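Kinesin-like protein (Caenorhabditis elegans, PDB 5X3E) is a kinesin-6 motor protein, Zen4, caught in its apo state, whose P-loop motor domain probably couples ATP hydrolysis to movement along microtubules. Local coordinates at residues Ala94-Phe97 / Glu98-Val102; Tyr163-Ala166 / Leu167-Glu171. All blocks are in the same frame, centred on the assembly; numbering follows the deposited sequence.

Contact 1 of 2, residues Ala94-Phe97 / Glu98-Val102; sequences ATVF and ERTSV. With SO4 (sulfate ion), chain Q.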
loop_
_atom_site.group_PDB
_atom_site.type_symbol
_atom_site.label_atom_id
_atom_site.label_comp_id
_atom_site.label_asym_id
_atom_site.label_seq_id
_atom_site.Cartn_x
_atom_site.Cartn_y
_atom_site.Cartn_z
ATOM N N ALA A 94 4.554 -16.595 -3.112
ATOM C CA ALA A 94 3.224 -17.083 -2.765
ATOM C C ALA A 94 3.062 -17.218 -1.256
ATOM O O ALA A 94 1.998 -16.905 -0.709
ATOM C CB ALA A 94 2.964 -18.420 -3.456
ATOM N N THR A 95 4.104 -17.684 -0.565
ATOM C CA THR A 95 4.017 -17.819 0.886
ATOM C C THR A 95 3.931 -16.458 1.561
ATOM O O THR A 95 3.123 -16.261 2.476
ATOM C CB THR A 95 5.209 -18.614 1.422
ATOM O OG1 THR A 95 5.174 -19.947 0.895
ATOM C CG2 THR A 95 5.173 -18.675 2.938
ATOM N N VAL A 96 4.759 -15.507 1.119
ATOM C CA VAL A 96 4.684 -14.147 1.641
ATOM C C VAL A 96 3.298 -13.564 1.405
ATOM O O VAL A 96 2.659 -13.050 2.328
ATOM C CB VAL A 96 5.774 -13.264 1.011
ATOM C CG1 VAL A 96 5.549 -11.799 1.382
ATOM C CG2 VAL A 96 7.138 -13.714 1.472
ATOM N N PHE A 97 2.802 -13.667 0.170
ATOM C CA PHE A 97 1.533 -13.039 -0.193
ATOM C C PHE A 97 0.385 -13.526 0.689
ATOM O O PHE A 97 -0.416 -12.721 1.180
ATOM C CB PHE A 97 1.230 -13.303 -1.667
ATOM C CG PHE A 97 -0.166 -12.947 -2.067
ATOM C CD1 PHE A 97 -0.570 -11.622 -2.106
ATOM C CD2 PHE A 97 -1.078 -13.935 -2.399
ATOM C CE1 PHE A 97 -1.863 -11.287 -2.474
ATOM C CE2 PHE A 97 -2.368 -13.609 -2.768
ATOM C CZ PHE A 97 -2.761 -12.284 -2.808
ATOM N N GLU A 98 0.278 -14.840 0.898
ATOM C CA GLU A 98 -0.816 -15.356 1.719
ATOM C C GLU A 98 -0.695 -14.899 3.169
ATOM O O GLU A 98 -1.702 -14.593 3.815
ATOM C CB GLU A 98 -0.868 -16.881 1.647
ATOM C CG GLU A 98 -1.086 -17.430 0.251
ATOM C CD GLU A 98 -1.380 -18.913 0.265
ATOM O OE1 GLU A 98 -1.852 -19.408 1.313
ATOM O OE2 GLU A 98 -1.137 -19.581 -0.764
ATOM N N ARG A 99 0.524 -14.870 3.702
ATOM C CA ARG A 99 0.749 -14.506 5.096
ATOM C C ARG A 99 0.698 -12.997 5.324
ATOM O O ARG A 99 0.504 -12.553 6.462
ATOM C CB ARG A 99 2.095 -15.092 5.546
ATOM C CG ARG A 99 2.441 -14.913 7.013
ATOM C CD ARG A 99 1.282 -15.270 7.909
ATOM N NE ARG A 99 1.580 -14.995 9.310
ATOM C CZ ARG A 99 1.506 -13.790 9.866
ATOM N NH1 ARG A 99 1.151 -12.739 9.138
ATOM N NH2 ARG A 99 1.790 -13.634 11.153
ATOM N N THR A 100 0.825 -12.209 4.261
ATOM C CA THR A 100 0.954 -10.763 4.337
ATOM C C THR A 100 -0.267 -10.008 3.826
ATOM O O THR A 100 -0.572 -8.931 4.347
ATOM C CB THR A 100 2.214 -10.334 3.561
ATOM O OG1 THR A 100 3.374 -10.591 4.361
ATOM C CG2 THR A 100 2.205 -8.907 3.197
ATOM N N SER A 101 -1.006 -10.561 2.856
ATOM C CA SER A 101 -2.024 -9.798 2.144
ATOM C C SER A 101 -3.432 -10.383 2.177
ATOM O O SER A 101 -4.389 -9.624 1.991
ATOM C CB SER A 101 -1.617 -9.626 0.675
ATOM O OG SER A 101 -0.302 -9.120 0.577
ATOM N N VAL A 102 -3.595 -11.689 2.408
ATOM C CA VAL A 102 -4.916 -12.298 2.252
ATOM C C VAL A 102 -5.886 -11.742 3.288
ATOM O O VAL A 102 -7.054 -11.470 2.981
ATOM C CB VAL A 102 -4.816 -13.837 2.315
ATOM C CG1 VAL A 102 -6.174 -14.464 2.605
ATOM C CG2 VAL A 102 -4.275 -14.379 1.005
HETATM S S SO4 Q . 2.142 -18.599 10.347
HETATM O O1 SO4 Q . 2.753 -18.160 9.093
HETATM O O2 SO4 Q . 2.690 -19.899 10.725
HETATM O O3 SO4 Q . 2.412 -17.622 11.402
HETATM O O4 SO4 Q . 0.699 -18.726 10.164
#

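Contact 2 of 2, residues Tyr163-Ala166 / Leu167-Glu171; sequences YPSA and LNTFE. With SO4 (sulfate ion), chain G.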
loop_
_atom_site.group_PDB
_atom_site.type_symbol
_atom_site.label_atom_id
_atom_site.label_comp_id
_atom_site.label_asym_id
_atom_site.label_seq_id
_atom_site.Cartn_x
_atom_site.Cartn_y
_atom_site.Cartn_z
ATOM N N TYR A 163 -18.297 7.477 -10.270
ATOM C CA TYR A 163 -17.253 8.371 -10.754
ATOM C C TYR A 163 -16.824 9.307 -9.634
ATOM O O TYR A 163 -17.655 9.719 -8.816
ATOM C CB TYR A 163 -17.720 9.164 -11.989
ATOM C CG TYR A 163 -18.876 10.118 -11.756
ATOM C CD1 TYR A 163 -20.195 9.671 -11.779
ATOM C CD2 TYR A 163 -18.649 11.473 -11.555
ATOM C CE1 TYR A 163 -21.248 10.545 -11.582
ATOM C CE2 TYR A 163 -19.699 12.354 -11.361
ATOM C CZ TYR A 163 -20.992 11.885 -11.378
ATOM O OH TYR A 163 -22.033 12.758 -11.176
ATOM N N PRO A 164 -15.543 9.671 -9.581
ATOM C CA PRO A 164 -15.049 10.530 -8.497
ATOM C C PRO A 164 -15.639 11.929 -8.561
ATOM O O PRO A 164 -15.810 12.504 -9.639
ATOM C CB PRO A 164 -13.534 10.571 -8.736
ATOM C CG PRO A 164 -13.248 9.484 -9.722
ATOM C CD PRO A 164 -14.482 9.309 -10.533
ATOM N N SER A 165 -15.940 12.483 -7.392
ATOM C CA SER A 165 -16.497 13.823 -7.294
ATOM C C SER A 165 -15.739 14.597 -6.221
ATOM O O SER A 165 -14.855 14.062 -5.544
ATOM C CB SER A 165 -17.996 13.786 -6.995
ATOM O OG SER A 165 -18.248 13.135 -5.765
ATOM N N ALA A 166 -16.114 15.864 -6.057
ATOM C CA ALA A 166 -15.346 16.793 -5.237
ATOM C C ALA A 166 -15.179 16.284 -3.809
ATOM O O ALA A 166 -16.024 15.557 -3.278
ATOM C CB ALA A 166 -16.023 18.162 -5.216
ATOM N N LEU A 167 -14.064 16.679 -3.195
ATOM C CA LEU A 167 -13.778 16.400 -1.787
ATOM C C LEU A 167 -13.855 14.906 -1.484
ATOM O O LEU A 167 -14.522 14.467 -0.543
ATOM C CB LEU A 167 -14.710 17.199 -0.874
ATOM C CG LEU A 167 -14.500 18.714 -0.907
ATOM C CD1 LEU A 167 -15.577 19.440 -0.128
ATOM C CD2 LEU A 167 -13.125 19.054 -0.354
ATOM N N ASN A 168 -13.163 14.119 -2.313
ATOM C CA ASN A 168 -12.903 12.707 -2.033
ATOM C C ASN A 168 -14.200 11.902 -1.902
ATOM O O ASN A 168 -14.379 11.121 -0.965
ATOM C CB ASN A 168 -12.041 12.573 -0.773
ATOM C CG ASN A 168 -11.475 11.178 -0.589
ATOM O OD1 ASN A 168 -10.988 10.556 -1.540
ATOM N ND2 ASN A 168 -11.547 10.674 0.638
ATOM N N THR A 169 -15.117 12.099 -2.854
ATOM C CA THR A 169 -16.402 11.402 -2.864
ATOM C C THR A 169 -16.610 10.713 -4.214
ATOM O O THR A 169 -15.799 10.845 -5.138
ATOM C CB THR A 169 -17.564 12.361 -2.557
ATOM O OG1 THR A 169 -17.590 13.420 -3.522
ATOM C CG2 THR A 169 -17.451 12.951 -1.155
ATOM N N PHE A 170 -17.705 9.950 -4.318
ATOM C CA PHE A 170 -18.108 9.301 -5.563
ATOM C C PHE A 170 -19.588 9.547 -5.822
ATOM O O PHE A 170 -20.391 9.568 -4.887
ATOM C CB PHE A 170 -17.817 7.785 -5.533
ATOM C CG PHE A 170 -16.354 7.456 -5.570
ATOM C CD1 PHE A 170 -15.701 7.264 -6.780
ATOM C CD2 PHE A 170 -15.619 7.388 -4.401
ATOM C CE1 PHE A 170 -14.339 6.992 -6.820
ATOM C CE2 PHE A 170 -14.258 7.116 -4.433
ATOM C CZ PHE A 170 -13.616 6.919 -5.640
ATOM N N GLU A 171 -19.946 9.730 -7.089
ATOM C CA GLU A 171 -21.329 9.912 -7.496
ATOM C C GLU A 171 -21.736 8.778 -8.429
ATOM O O GLU A 171 -20.930 7.908 -8.767
ATOM C CB GLU A 171 -21.535 11.269 -8.175
ATOM C CG GLU A 171 -21.195 12.471 -7.320
ATOM C CD GLU A 171 -22.086 12.601 -6.105
ATOM O OE1 GLU A 171 -23.232 12.104 -6.153
ATOM O OE2 GLU A 171 -21.639 13.197 -5.102
HETATM S S SO4 G . -18.671 8.818 -0.869
HETATM O O1 SO4 G . -19.799 7.938 -0.575
HETATM O O2 SO4 G . -17.539 8.439 -0.035
HETATM O O3 SO4 G . -18.312 8.732 -2.280
HETATM O O4 SO4 G . -19.062 10.191 -0.561
#

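Contact 1 of 2, residues Ala94-Phe97 / Glu98-Val102
The ring of Phe97 overlaps the side chain of Ser101 one turn further along the helix, Phe97 CE1 lying 3.6 Å from Ser101 CB, while the other flank of the ring reaches Val102, with Phe97 CE2 4.3 Å from Val102 CG2. A chi1 of 168°, CG anti to the backbone N, carries the ring forward along the helix, where Ser101 and Val102 meet it obliquely. The backbone beneath it is gripped by the i to i+4 bond from Ser101 N to Phe97 O (2.8 Å). This is an early part of helix 93-109 of the kinesin motor domain, and the ring of Phe97 fills the seam with helix 141-152, touching Arg144, Thr145 and Val148. Trimmed to an alanine, this position would probably leave a gap against helix 141-152 and take away the ring contacts of Ser101 CB and Val102 CG2. Val96 and Thr100 run side by side, Val96 CG1 3.9 Å from Thr100 OG1, and face strand 86-87 and strand 114-119 respectively. Arg99 bends at chi2 (47°) and leads away from the helix; its NH2 forms a salt bridge with Glu37, and its NE makes two weak hydrogen bonds to a sulfate, probably from the crystallisation liquor.

Contact 2 of 2, residues Tyr163-Ala166 / Leu167-Glu171
Glu171 lays its CB over one face of the Tyr163 ring, 3.3 Å from Tyr163 CZ, at the open end of a two-stranded antiparallel beta hairpin formed by strands 162-165 and 169-172. A chi1 of 64° sets Tyr163 CG between the backbone N and the carbonyl carbon and turns a face of the ring to Glu171. Beneath this pair the backbones join by two bonds, Tyr163 N to Glu171 O and the straighter Glu171 N to Tyr163 O (2.9 Å, 168°), the latter in the carbonyl plane. Nearer the turn, Ser165 N bonds to Thr169 O (2.8 Å) from above the carbonyl plane, and a weak bond returns from Thr169 N to Ser165 O. On the same face as Tyr163, the hydroxyls of Ser165 and Thr169 meet, either possibly the donor, though their very short separation is doubtful; Glu171 CG comes 3.4 Å from Ser165 OG. The opposite face carries the non-hydrogen-bonded pair Pro164 and Phe170, where Pro164 CG sits 4.0 Å from Phe170 CE1.

Further out, these side chains are placed by the rest of the motor domain. Phe170 is the buried member, its ring meeting that of Phe218 and packing on Val304 of the long strand 296-307, so the hairpin is applied to the main sheet through this face. On the other face Arg173 makes a cation-pi contact with Tyr163, and Glu171 OE1 is hydrogen-bonded to Ser321. At the turn, Leu167 and Asn168 both have positive phi, and Asn168 ND2 ties it to Asp249. A sulfate, probably from the crystallisation liquor, puts O3 against Phe170 N, doubtfully close, and at the ring's edge, 3.7 Å from Phe170 CD2.

Contacts 1 and 2 share no helix or strand and lie on opposite sides of the chain's centre, their own centres about 32 Å apart and their nearest atoms about 20 Å apart. Contact 1 is partly buried within one helix: side chains follow one another along the axis, and its apolar members turn inward to a neighbouring helix and the central sheet. Contact 2 is a surface hairpin, where side chains pair across two strands and alternate between faces, one largely polar and the other apolar. Each has a sulfate nearby, held weakly by an arginine side chain in contact 1 but approached by a backbone amide in contact 2.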